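Local coordinates for catabolite control protein A (Lactococcus lactis, PDB 2O20), which probably acts as a global transcriptional regulator of carbon catabolite repression and activation, a DNA-binding repressor and activator of the LacI family, at residues P71-T76 with M96-S101; P144-G149 with M302-K307; V160-H165 with V290-Y295; A184-S189 with A243-D248. The protein carries 1 engineered substitution. All blocks are in the same frame, centred on the assembly; numbering follows the deposited sequence.

Contact 1: P71-T76 with M96-S101; sequences PTITST and MILANS
Asn100, the last residue of strand 95-100, reaches across and offers its amide oxygen to the backbone of the loop 71-76. Ile73 N donates to Asn100 OD1 at 3.0 Å, a bent bond with an N-H...O angle of 140°, and the donor stands 29° out of the amide plane. Asn100 CG lies anti to its own carbonyl carbon (chi1 -64°), which swings the amide over to the loop and lets OD1 also rest 3.4 Å from Thr72 CA. Beside this grip Ser101 OG packs 3.3 Å from Pro71 CA; Ser101 OG is also hydrogen-bonded to the backbone N of Asn103. This is the compact end of the contact, with Pro71 and Ser101 both buried. The loop is the turn at the C-terminal edge of a parallel sheet, where strand 65-70 passes into helix 76-91; a type I turn spans Thr72 to Ser75, and Ser75 N-caps the helix. Toward Leu98 the packing thins to one methyl pair, Ile73 CD1 and Leu98 CD1, 4.3 Å apart. On the outer side of the turn Thr74 is exposed, its OG1 sharing a hydrogen bond of 2.9 Å with Thr72 OG1. The second subunit covers part of this side: its Arg83 bonds Thr72 OG1, its Asp86 receives a weak bond from Asn100 ND2, and Ile73 of the second subunit packs on Ile73 of this chain.

Contact 2: P144-G149 with M302-K307; sequences PVVLVG and MRLLTK
Val146 and Leu305 make the central touch between strand 145-148 and the helix that runs against it. Val146 CG2 sits 3.8 Å from Leu305 CB, and the two side chains pass alongside, pointing opposite ways. Beyond its CB, Leu305 carries CD1 toward the start of the strand, where the methyl lies 3.8 Å from Pro144 CB and 3.7 Å from Pro144 O, so that one branch covers both the proline ring and the peptide after it. The other branch of Val146, CG1, meets Leu304 CD2 at a looser 4.3 Å. With CG1 anti to the backbone N (chi1 -176°), the valine spreads its two methyls over two successive helix residues. The side chains that meet are all apolar.

The axes of strand 145-148 and of residues 302-307 of the helix come within 8.4 Å and run nearly antiparallel, at 168°, the usual lie of a helix packed on the face of a parallel alpha/beta sheet; helix 294-309 thus covers strand 145-148, an inner strand of the six-stranded parallel sheet, between strands 122-125 and 159-161. Further out, Val124 of the adjacent strand 122-125 closes on Leu305, while Val314 touches Leu304 from a loop and Leu308, one turn on, touches Pro144. Backbone bonds from Val146 to Ile123 and Tyr125 fix the strand in its sheet. On the helix, Thr306 sends both its N and its OG1 to Met302 O, at 2.9 Å and 2.8 Å, reaching that oxygen from opposite faces of its carbonyl plane.

Contact 3: V160-H165 with V290-Y295; sequences VNIDYH and VNQPLY
Ile162 fits its whole side chain against Gln292, the two crossing at about a right angle. From Ile162 CB, which is directed at the opposing segment, the first branch is CG2; this methyl rests 3.7 Å from Pro293 CD and 4.0 Å from Gln292 CG. The second branch, CG1, sits between the backbone N and the carbonyl carbon (chi1 69°), and that places it 4.0 Å from Gln292 CD, against the amide carbon. At the tip, CD1 comes to 3.8 Å from Gln292 CG and then meets Val290 CG1 at 4.1 Å. The glutamine chain, extended beyond CG, therefore offers its length to the isoleucine and carries its amide onward to polar partners.

Those partners lie just past the apolar patch. One water accepts from Ile162 N and donates to Gln292 OE1, both at 3.0 Å, and donates to Tyr164 OH at 2.6 Å as well, linking the two segments. Tyr164 OH in turn donates to a lone pair of Asn161 OD1, within the amide plane, while Gln292 NE2, near the plane of the tyrosine ring at its edge, gives its hydrogen bond to Gly274 O. The tyrosine hydroxyl is thus fixed from two directions.

Both segments run from a strand into a helix, Asp163 N-capping the helix that starts at Tyr164 and Pro293 centring an inverse gamma turn before the next. They cross between the two subdomains in opposite directions, consistent with the hinge of the LacI/periplasmic-binding-protein core.

Contact 4: A184-S189 with A243-D248; sequences AYIMGS and AVVSHD. With SO4 (sulfate ion), chain L.
The Tyr185 ring carries Val244 O over one face, 3.8 Å above its plane and offset toward the rim, and has Ser246 CB at its edge. Val244 also packs on the ring with a methyl, its CG1 lying 3.4 Å from Tyr185 CE1, as the two side chains cross at a slant. The imidazole of His247 has Ser246 OG over the centre of one face, 3.6 Å from the plane, and the sulfate in its plane at the edge; it also meets the ring of Tyr223, planes about 25° apart. The ring edge comes closest to sulfate O2, 3.1 Å from His247 CE1. His247 NE2 gives a weak hydrogen bond to sulfate O3, 3.4 Å long, while His247 ND1 is taken by Asn222 O. The anion probably came from the crystallisation liquor; Gly188 CA borders it and Asn195 ND2 binds it.

Below the Tyr185 ring the strands pair in parallel, their axes 16° apart. Ile186 N donates to Val244 O at 2.9 Å, almost straight at 171°, with Val244 N to Ala184 O before it and Ser246 N to Ile186 O after it. On the sheet face that bears Ala184 and Ala243, Ile186 and Val245 lie side by side, Ile186 CD1 being 4.0 Å from Val245 CG2.

The two strands are the inner pair of a four-stranded parallel sheet, between strands 218-219 and 270-272. Helices 225-237 and 248-260 cover the Ile186 face with leucines and Val250; on the Tyr185 face, helix 164-177 packs on Val244, and helix 193-208 supplies Tyr202, whose ring meets Tyr185 edge-to-face.

In the fold
Contacts 1 and 2 belong to one parallel sheet, with centres about 17 Å apart, and contact 3 starts from the same sheet. Contacts 2 and 3 touch directly: strands 145-148 and 159-161 are neighbours, Leu147 O lying 2.9 Å from Val160 N in a probable hydrogen bond, and both use helix 294-309. Contact 4 is in the four-stranded parallel sheet, its centre about 15 Å from that of contact 3 and about 27 Å from that of contact 2. Helix 164-177 leads from contact 3 toward strand 183-186 of contact 4. The sulfate lies in the gap between the subdomains, its O3 4.8 Å from Gly149 O of contact 2. Contact 1 meets the second subunit of the dimer.

Contact 1: P71-T76 with M96-S101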
loop_
_atom_site.group_PDB
_atom_site.type_symbol
_atom_site.label_atom_id
_atom_site.label_comp_id
_atom_site.label_asym_id
_atom_site.label_seq_id
_atom_site.Cartn_x
_atom_site.Cartn_y
_atom_site.Cartn_z
ATOM N N PRO D 71 5.907 -5.194 10.022
ATOM C CA PRO D 71 5.066 -4.294 10.834
ATOM C C PRO D 71 3.599 -4.281 10.375
ATOM O O PRO D 71 2.683 -4.500 11.170
ATOM C CB PRO D 71 5.735 -2.946 10.603
ATOM C CG PRO D 71 7.146 -3.301 10.466
ATOM C CD PRO D 71 7.136 -4.505 9.606
ATOM N N THR D 72 3.378 -4.041 9.088
ATOM C CA THR D 72 2.009 -4.064 8.556
ATOM C C THR D 72 1.987 -4.237 7.044
ATOM O O THR D 72 2.837 -3.730 6.318
ATOM C CB THR D 72 1.195 -2.783 8.956
ATOM O OG1 THR D 72 -0.130 -2.828 8.402
ATOM C CG2 THR D 72 1.898 -1.533 8.489
ATOM N N ILE D 73 1.004 -5.005 6.601
ATOM C CA ILE D 73 0.706 -5.188 5.190
ATOM C C ILE D 73 0.286 -3.890 4.443
ATOM O O ILE D 73 0.444 -3.797 3.207
ATOM C CB ILE D 73 -0.390 -6.313 5.036
ATOM C CG1 ILE D 73 -0.375 -6.899 3.636
ATOM C CG2 ILE D 73 -1.738 -5.835 5.439
ATOM C CD1 ILE D 73 0.775 -7.866 3.435
ATOM N N THR D 74 -0.210 -2.891 5.184
ATOM C CA THR D 74 -0.532 -1.582 4.596
ATOM C C THR D 74 0.667 -0.645 4.367
ATOM O O THR D 74 0.493 0.455 3.855
ATOM C CB THR D 74 -1.565 -0.817 5.459
ATOM O OG1 THR D 74 -0.985 -0.566 6.737
ATOM C CG2 THR D 74 -2.849 -1.608 5.603
ATOM N N SER D 75 1.874 -1.062 4.710
ATOM C CA SER D 75 3.092 -0.389 4.171
ATOM C C SER D 75 3.432 -0.958 2.808
ATOM O O SER D 75 3.770 -2.149 2.712
ATOM C CB SER D 75 4.325 -0.609 5.066
ATOM O OG SER D 75 5.540 -0.232 4.376
ATOM N N THR D 76 3.394 -0.127 1.754
ATOM C CA THR D 76 3.708 -0.647 0.432
ATOM C C THR D 76 5.190 -1.006 0.317
ATOM O O THR D 76 5.536 -1.801 -0.539
ATOM C CB THR D 76 3.325 0.295 -0.734
ATOM O OG1 THR D 76 4.010 1.545 -0.628
ATOM C CG2 THR D 76 1.847 0.512 -0.789
ATOM N N MET D 96 3.637 -20.244 3.136
ATOM C CA MET D 96 4.003 -18.896 3.614
ATOM C C MET D 96 2.996 -18.480 4.697
ATOM O O MET D 96 1.792 -18.588 4.471
ATOM C CB MET D 96 3.868 -17.874 2.475
ATOM C CG MET D 96 4.914 -17.944 1.388
ATOM S SD MET D 96 6.353 -16.974 1.814
ATOM C CE MET D 96 5.604 -15.343 1.917
ATOM N N ILE D 97 3.481 -18.002 5.841
ATOM C CA ILE D 97 2.618 -17.446 6.884
ATOM C C ILE D 97 3.031 -16.004 7.093
ATOM O O ILE D 97 4.210 -15.727 7.355
ATOM C CB ILE D 97 2.739 -18.209 8.242
ATOM C CG1 ILE D 97 2.390 -19.696 8.092
ATOM C CG2 ILE D 97 1.837 -17.556 9.315
ATOM C CD1 ILE D 97 2.736 -20.553 9.321
ATOM N N LEU D 98 2.094 -15.066 6.982
ATOM C CA LEU D 98 2.436 -13.672 7.195
ATOM C C LEU D 98 1.850 -13.185 8.521
ATOM O O LEU D 98 0.694 -13.458 8.827
ATOM C CB LEU D 98 1.901 -12.792 6.054
ATOM C CG LEU D 98 2.214 -13.144 4.589
ATOM C CD1 LEU D 98 1.572 -12.108 3.685
ATOM C CD2 LEU D 98 3.693 -13.218 4.308
ATOM N N ALA D 99 2.632 -12.429 9.277
ATOM C CA ALA D 99 2.157 -11.913 10.555
ATOM C C ALA D 99 2.478 -10.429 10.662
ATOM O O ALA D 99 3.586 -10.011 10.340
ATOM C CB ALA D 99 2.792 -12.664 11.660
ATOM N N ASN D 100 1.508 -9.642 11.125
ATOM C CA ASN D 100 1.694 -8.209 11.341
ATOM C C ASN D 100 2.103 -7.957 12.786
ATOM O O ASN D 100 1.412 -8.401 13.713
ATOM C CB ASN D 100 0.380 -7.454 11.094
ATOM C CG ASN D 100 -0.100 -7.556 9.644
ATOM O OD1 ASN D 100 0.575 -7.098 8.698
ATOM N ND2 ASN D 100 -1.259 -8.176 9.461
ATOM N N SER D 101 3.198 -7.225 12.973
ATOM C CA SER D 101 3.731 -6.914 14.301
ATOM C C SER D 101 3.436 -5.491 14.783
ATOM O O SER D 101 3.615 -5.224 15.968
ATOM C CB SER D 101 5.243 -7.059 14.287
ATOM O OG SER D 101 5.852 -5.959 13.615
#

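Contact 2: P144-G149 with M302-K307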
loop_
_atom_site.group_PDB
_atom_site.type_symbol
_atom_site.label_atom_id
_atom_site.label_comp_id
_atom_site.label_asym_id
_atom_site.label_seq_id
_atom_site.Cartn_x
_atom_site.Cartn_y
_atom_site.Cartn_z
ATOM N N PRO D 144 16.519 -21.104 11.280
ATOM C CA PRO D 144 17.101 -20.213 10.268
ATOM C C PRO D 144 16.281 -18.915 10.082
ATOM O O PRO D 144 15.055 -18.951 10.038
ATOM C CB PRO D 144 17.085 -21.079 8.999
ATOM C CG PRO D 144 17.085 -22.453 9.491
ATOM C CD PRO D 144 16.294 -22.455 10.739
ATOM N N VAL D 145 16.979 -17.784 10.056
ATOM C CA VAL D 145 16.352 -16.458 9.953
ATOM C C VAL D 145 17.217 -15.535 9.080
ATOM O O VAL D 145 18.463 -15.619 9.096
ATOM C CB VAL D 145 16.117 -15.846 11.378
ATOM C CG1 VAL D 145 17.376 -15.914 12.191
ATOM C CG2 VAL D 145 15.619 -14.417 11.320
ATOM N N VAL D 146 16.555 -14.719 8.272
ATOM C CA VAL D 146 17.202 -13.669 7.487
ATOM C C VAL D 146 16.455 -12.341 7.769
ATOM O O VAL D 146 15.230 -12.312 7.778
ATOM C CB VAL D 146 17.156 -13.968 5.989
ATOM C CG1 VAL D 146 17.944 -12.891 5.189
ATOM C CG2 VAL D 146 17.720 -15.375 5.720
ATOM N N LEU D 147 17.213 -11.273 8.004
ATOM C CA LEU D 147 16.667 -9.914 8.185
ATOM C C LEU D 147 16.661 -9.175 6.847
ATOM O O LEU D 147 17.604 -9.320 6.059
ATOM C CB LEU D 147 17.512 -9.141 9.210
ATOM C CG LEU D 147 17.953 -9.859 10.503
ATOM C CD1 LEU D 147 18.881 -8.979 11.298
ATOM C CD2 LEU D 147 16.775 -10.323 11.389
ATOM N N VAL D 148 15.611 -8.393 6.582
ATOM C CA VAL D 148 15.527 -7.543 5.387
ATOM C C VAL D 148 15.187 -6.098 5.793
ATOM O O VAL D 148 14.201 -5.865 6.510
ATOM C CB VAL D 148 14.465 -8.045 4.366
ATOM C CG1 VAL D 148 14.616 -7.294 3.028
ATOM C CG2 VAL D 148 14.553 -9.586 4.166
ATOM N N GLY D 149 16.022 -5.144 5.376
ATOM C CA GLY D 149 15.816 -3.735 5.689
ATOM C C GLY D 149 16.326 -3.336 7.059
ATOM O O GLY D 149 16.146 -2.184 7.487
ATOM N N MET D 302 15.008 -14.566 0.343
ATOM C CA MET D 302 14.363 -15.886 0.355
ATOM C C MET D 302 15.290 -16.968 -0.286
ATOM O O MET D 302 15.311 -18.133 0.150
ATOM C CB MET D 302 12.972 -15.807 -0.299
ATOM C CG MET D 302 12.131 -17.046 -0.120
ATOM S SD MET D 302 11.736 -17.514 1.595
ATOM C CE MET D 302 12.413 -19.171 1.635
ATOM N N ARG D 303 16.088 -16.564 -1.271
ATOM C CA ARG D 303 17.111 -17.447 -1.866
ATOM C C ARG D 303 18.134 -17.889 -0.822
ATOM O O ARG D 303 18.523 -19.071 -0.775
ATOM C CB ARG D 303 17.816 -16.760 -3.044
ATOM C CG ARG D 303 17.026 -16.801 -4.323
ATOM C CD ARG D 303 17.760 -16.138 -5.471
ATOM N NE ARG D 303 16.829 -15.857 -6.561
ATOM C CZ ARG D 303 16.638 -14.673 -7.132
ATOM N NH1 ARG D 303 17.342 -13.597 -6.756
ATOM N NH2 ARG D 303 15.741 -14.573 -8.114
ATOM N N LEU D 304 18.561 -16.935 0.014
ATOM C CA LEU D 304 19.521 -17.199 1.064
ATOM C C LEU D 304 18.876 -18.139 2.096
ATOM O O LEU D 304 19.444 -19.171 2.454
ATOM C CB LEU D 304 19.990 -15.875 1.705
ATOM C CG LEU D 304 20.983 -15.928 2.877
ATOM C CD1 LEU D 304 22.177 -16.693 2.495
ATOM C CD2 LEU D 304 21.403 -14.540 3.313
ATOM N N LEU D 305 17.675 -17.795 2.547
ATOM C CA LEU D 305 16.971 -18.627 3.528
ATOM C C LEU D 305 16.769 -20.087 3.030
ATOM O O LEU D 305 16.839 -21.014 3.814
ATOM C CB LEU D 305 15.629 -18.012 3.933
ATOM C CG LEU D 305 14.840 -18.687 5.082
ATOM C CD1 LEU D 305 15.624 -18.749 6.420
ATOM C CD2 LEU D 305 13.518 -18.002 5.306
ATOM N N THR D 306 16.490 -20.252 1.740
ATOM C CA THR D 306 16.290 -21.546 1.129
ATOM C C THR D 306 17.522 -22.418 1.362
ATOM O O THR D 306 17.400 -23.612 1.699
ATOM C CB THR D 306 15.964 -21.408 -0.390
ATOM O OG1 THR D 306 14.713 -20.743 -0.534
ATOM C CG2 THR D 306 15.821 -22.784 -1.071
ATOM N N LYS D 307 18.704 -21.818 1.235
ATOM C CA LYS D 307 19.949 -22.563 1.454
ATOM C C LYS D 307 20.131 -22.940 2.925
ATOM O O LYS D 307 20.515 -24.065 3.217
ATOM C CB LYS D 307 21.161 -21.757 0.968
ATOM C CG LYS D 307 21.150 -21.399 -0.500
ATOM C CD LYS D 307 22.211 -20.344 -0.792
ATOM C CE LYS D 307 22.188 -19.886 -2.237
ATOM N NZ LYS D 307 23.281 -18.910 -2.489
#

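Contact 3: V160-H165 with V290-Y295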
loop_
_atom_site.group_PDB
_atom_site.type_symbol
_atom_site.label_atom_id
_atom_site.label_comp_id
_atom_site.label_asym_id
_atom_site.label_seq_id
_atom_site.Cartn_x
_atom_site.Cartn_y
_atom_site.Cartn_z
ATOM N N VAL D 160 19.825 -8.710 4.305
ATOM C CA VAL D 160 19.848 -8.127 2.966
ATOM C C VAL D 160 19.362 -6.667 3.050
ATOM O O VAL D 160 18.254 -6.397 3.535
ATOM C CB VAL D 160 18.983 -8.923 1.988
ATOM C CG1 VAL D 160 19.195 -8.408 0.526
ATOM C CG2 VAL D 160 19.311 -10.395 2.092
ATOM N N ASN D 161 20.188 -5.749 2.529
ATOM C CA ASN D 161 19.978 -4.316 2.667
ATOM C C ASN D 161 20.598 -3.597 1.468
ATOM O O ASN D 161 21.346 -4.213 0.707
ATOM C CB ASN D 161 20.638 -3.784 3.965
ATOM C CG ASN D 161 19.959 -4.264 5.228
ATOM O OD1 ASN D 161 18.977 -3.672 5.709
ATOM N ND2 ASN D 161 20.494 -5.322 5.803
ATOM N N ILE D 162 20.294 -2.306 1.318
ATOM C CA ILE D 162 21.140 -1.374 0.541
ATOM C C ILE D 162 22.253 -0.829 1.438
ATOM O O ILE D 162 22.295 -1.141 2.634
ATOM C CB ILE D 162 20.339 -0.217 -0.195
ATOM C CG1 ILE D 162 19.730 0.806 0.770
ATOM C CG2 ILE D 162 19.304 -0.796 -1.152
ATOM C CD1 ILE D 162 19.626 2.194 0.188
ATOM N N ASP D 163 23.177 -0.071 0.842
ATOM C CA ASP D 163 24.239 0.658 1.543
ATOM C C ASP D 163 23.631 2.010 1.999
ATOM O O ASP D 163 23.579 2.975 1.249
ATOM C CB ASP D 163 25.471 0.832 0.615
ATOM C CG ASP D 163 26.630 1.536 1.289
ATOM O OD1 ASP D 163 26.439 2.112 2.369
ATOM O OD2 ASP D 163 27.764 1.508 0.744
ATOM N N TYR D 164 23.130 2.044 3.233
ATOM C CA TYR D 164 22.447 3.264 3.750
ATOM C C TYR D 164 23.377 4.485 3.903
ATOM O O TYR D 164 22.955 5.655 3.746
ATOM C CB TYR D 164 21.776 2.960 5.087
ATOM C CG TYR D 164 20.769 1.827 5.028
ATOM C CD1 TYR D 164 19.545 1.986 4.375
ATOM C CD2 TYR D 164 21.027 0.614 5.631
ATOM C CE1 TYR D 164 18.628 0.968 4.322
ATOM C CE2 TYR D 164 20.091 -0.431 5.577
ATOM C CZ TYR D 164 18.895 -0.236 4.926
ATOM O OH TYR D 164 17.955 -1.255 4.859
ATOM N N HIS D 165 24.630 4.213 4.229
ATOM C CA HIS D 165 25.660 5.251 4.337
ATOM C C HIS D 165 25.823 5.988 2.996
ATOM O O HIS D 165 25.677 7.208 2.903
ATOM C CB HIS D 165 26.970 4.603 4.769
ATOM C CG HIS D 165 28.136 5.535 4.767
ATOM N ND1 HIS D 165 28.836 5.849 3.619
ATOM C CD2 HIS D 165 28.741 6.204 5.767
ATOM C CE1 HIS D 165 29.817 6.681 3.916
ATOM N NE2 HIS D 165 29.789 6.904 5.215
ATOM N N VAL D 290 15.756 8.130 -3.275
ATOM C CA VAL D 290 16.559 6.915 -3.392
ATOM C C VAL D 290 15.617 5.770 -3.819
ATOM O O VAL D 290 14.544 5.563 -3.214
ATOM C CB VAL D 290 17.251 6.564 -2.036
ATOM C CG1 VAL D 290 17.875 5.161 -2.041
ATOM C CG2 VAL D 290 18.270 7.639 -1.664
ATOM N N ASN D 291 15.991 5.058 -4.886
ATOM C CA ASN D 291 15.295 3.843 -5.311
ATOM C C ASN D 291 15.982 2.598 -4.716
ATOM O O ASN D 291 17.131 2.275 -5.083
ATOM C CB ASN D 291 15.260 3.747 -6.841
ATOM C CG ASN D 291 14.379 2.595 -7.346
ATOM O OD1 ASN D 291 13.167 2.582 -7.145
ATOM N ND2 ASN D 291 14.993 1.631 -8.010
ATOM N N GLN D 292 15.295 1.922 -3.799
ATOM C CA GLN D 292 15.744 0.626 -3.297
ATOM C C GLN D 292 15.073 -0.455 -4.130
ATOM O O GLN D 292 13.894 -0.315 -4.511
ATOM C CB GLN D 292 15.388 0.439 -1.827
ATOM C CG GLN D 292 16.034 1.469 -0.883
ATOM C CD GLN D 292 15.774 1.116 0.586
ATOM O OE1 GLN D 292 15.683 -0.049 0.929
ATOM N NE2 GLN D 292 15.631 2.119 1.438
ATOM N N PRO D 293 15.807 -1.542 -4.421
ATOM C CA PRO D 293 15.274 -2.655 -5.219
ATOM C C PRO D 293 14.448 -3.593 -4.335
ATOM O O PRO D 293 14.876 -4.695 -3.985
ATOM C CB PRO D 293 16.546 -3.289 -5.782
ATOM C CG PRO D 293 17.510 -3.140 -4.623
ATOM C CD PRO D 293 17.208 -1.788 -4.023
ATOM N N LEU D 294 13.240 -3.142 -3.980
ATOM C CA LEU D 294 12.441 -3.795 -2.942
ATOM C C LEU D 294 12.060 -5.262 -3.245
ATOM O O LEU D 294 12.202 -6.125 -2.394
ATOM C CB LEU D 294 11.193 -2.974 -2.682
ATOM C CG LEU D 294 11.370 -1.536 -2.115
ATOM C CD1 LEU D 294 9.996 -0.990 -1.837
ATOM C CD2 LEU D 294 12.212 -1.504 -0.876
ATOM N N TYR D 295 11.557 -5.535 -4.439
ATOM C CA TYR D 295 11.295 -6.916 -4.827
ATOM C C TYR D 295 12.548 -7.797 -4.698
ATOM O O TYR D 295 12.491 -8.893 -4.169
ATOM C CB TYR D 295 10.777 -6.965 -6.262
ATOM C CG TYR D 295 10.456 -8.365 -6.754
ATOM C CD1 TYR D 295 9.189 -8.893 -6.585
ATOM C CD2 TYR D 295 11.411 -9.145 -7.393
ATOM C CE1 TYR D 295 8.879 -10.168 -7.041
ATOM C CE2 TYR D 295 11.112 -10.431 -7.849
ATOM C CZ TYR D 295 9.835 -10.932 -7.658
ATOM O OH TYR D 295 9.514 -12.198 -8.108
HETATM O O HOH W 1 17.551 -1.851 2.370
#

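Contact 4: A184-S189 with A243-D248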
loop_
_atom_site.group_PDB
_atom_site.type_symbol
_atom_site.label_atom_id
_atom_site.label_comp_id
_atom_site.label_asym_id
_atom_site.label_seq_id
_atom_site.Cartn_x
_atom_site.Cartn_y
_atom_site.Cartn_z
ATOM N N ALA D 184 17.938 19.210 6.836
ATOM C CA ALA D 184 17.441 18.285 7.850
ATOM C C ALA D 184 17.597 16.824 7.403
ATOM O O ALA D 184 17.534 16.517 6.223
ATOM C CB ALA D 184 16.045 18.560 8.139
ATOM N N TYR D 185 17.818 15.951 8.377
ATOM C CA TYR D 185 17.688 14.506 8.199
ATOM C C TYR D 185 16.573 13.986 9.125
ATOM O O TYR D 185 16.596 14.163 10.358
ATOM C CB TYR D 185 19.004 13.747 8.487
ATOM C CG TYR D 185 19.063 12.478 7.661
ATOM C CD1 TYR D 185 19.891 12.394 6.549
ATOM C CD2 TYR D 185 18.215 11.400 7.930
ATOM C CE1 TYR D 185 19.898 11.269 5.759
ATOM C CE2 TYR D 185 18.227 10.252 7.135
ATOM C CZ TYR D 185 19.065 10.213 6.045
ATOM O OH TYR D 185 19.115 9.108 5.231
ATOM N N ILE D 186 15.576 13.349 8.521
ATOM C CA ILE D 186 14.440 12.798 9.272
ATOM C C ILE D 186 14.559 11.242 9.234
ATOM O O ILE D 186 14.614 10.640 8.155
ATOM C CB ILE D 186 13.068 13.288 8.711
ATOM C CG1 ILE D 186 12.940 14.815 8.827
ATOM C CG2 ILE D 186 11.932 12.648 9.471
ATOM C CD1 ILE D 186 11.948 15.428 7.905
ATOM N N MET D 187 14.611 10.618 10.404
ATOM C CA MET D 187 14.836 9.175 10.510
ATOM C C MET D 187 13.975 8.539 11.588
ATOM O O MET D 187 13.239 9.240 12.297
ATOM C CB MET D 187 16.317 8.895 10.839
ATOM C CG MET D 187 16.813 9.549 12.154
ATOM S SD MET D 187 18.478 8.960 12.581
ATOM C CE MET D 187 19.342 9.322 11.082
ATOM N N GLY D 188 14.119 7.210 11.716
ATOM C CA GLY D 188 13.632 6.439 12.861
ATOM C C GLY D 188 14.514 6.577 14.097
ATOM O O GLY D 188 14.955 7.669 14.429
ATOM N N SER D 189 14.762 5.484 14.801
ATOM C CA SER D 189 15.618 5.510 16.004
ATOM C C SER D 189 17.086 5.518 15.634
ATOM O O SER D 189 17.574 4.614 14.937
ATOM C CB SER D 189 15.316 4.324 16.917
ATOM O OG SER D 189 16.294 4.227 17.948
ATOM N N ALA D 243 15.288 18.583 3.127
ATOM C CA ALA D 243 15.369 17.422 3.977
ATOM C C ALA D 243 15.608 16.135 3.190
ATOM O O ALA D 243 15.034 15.947 2.109
ATOM C CB ALA D 243 14.092 17.296 4.754
ATOM N N VAL D 244 16.404 15.257 3.790
ATOM C CA VAL D 244 16.535 13.834 3.406
ATOM C C VAL D 244 15.721 13.046 4.428
ATOM O O VAL D 244 15.832 13.282 5.638
ATOM C CB VAL D 244 17.976 13.347 3.454
ATOM C CG1 VAL D 244 18.071 11.881 2.917
ATOM C CG2 VAL D 244 18.880 14.328 2.697
ATOM N N VAL D 245 14.855 12.164 3.925
ATOM C CA VAL D 245 13.889 11.465 4.747
ATOM C C VAL D 245 14.004 9.943 4.510
ATOM O O VAL D 245 14.022 9.472 3.358
ATOM C CB VAL D 245 12.455 11.964 4.442
ATOM C CG1 VAL D 245 11.504 11.342 5.451
ATOM C CG2 VAL D 245 12.382 13.532 4.448
ATOM N N SER D 246 14.183 9.175 5.573
ATOM C CA SER D 246 14.475 7.774 5.367
ATOM C C SER D 246 13.254 6.938 4.930
ATOM O O SER D 246 13.432 5.971 4.201
ATOM C CB SER D 246 15.127 7.155 6.602
ATOM O OG SER D 246 14.224 7.170 7.658
ATOM N N HIS D 247 12.058 7.286 5.386
ATOM C CA HIS D 247 10.848 6.496 5.066
ATOM C C HIS D 247 9.931 7.253 4.127
ATOM O O HIS D 247 9.654 8.410 4.328
ATOM C CB HIS D 247 10.098 6.106 6.327
ATOM C CG HIS D 247 10.899 5.251 7.241
ATOM N ND1 HIS D 247 11.094 5.563 8.570
ATOM C CD2 HIS D 247 11.636 4.138 6.999
ATOM C CE1 HIS D 247 11.879 4.656 9.118
ATOM N NE2 HIS D 247 12.229 3.787 8.186
ATOM N N ASP D 248 9.464 6.575 3.083
ATOM C CA ASP D 248 8.619 7.208 2.077
ATOM C C ASP D 248 7.328 7.799 2.648
ATOM O O ASP D 248 6.918 8.867 2.224
ATOM C CB ASP D 248 8.235 6.181 0.982
ATOM C CG ASP D 248 9.423 5.717 0.145
ATOM O OD1 ASP D 248 10.412 6.471 -0.102
ATOM O OD2 ASP D 248 9.363 4.531 -0.259
HETATM S S SO4 L . 14.329 2.207 10.457
HETATM O O1 SO4 L . 15.088 1.461 11.468
HETATM O O2 SO4 L . 14.131 3.578 10.932
HETATM O O3 SO4 L . 15.072 2.209 9.196
HETATM O O4 SO4 L . 13.028 1.561 10.274
HETATM O O HOH W 2 11.718 8.894 8.266
#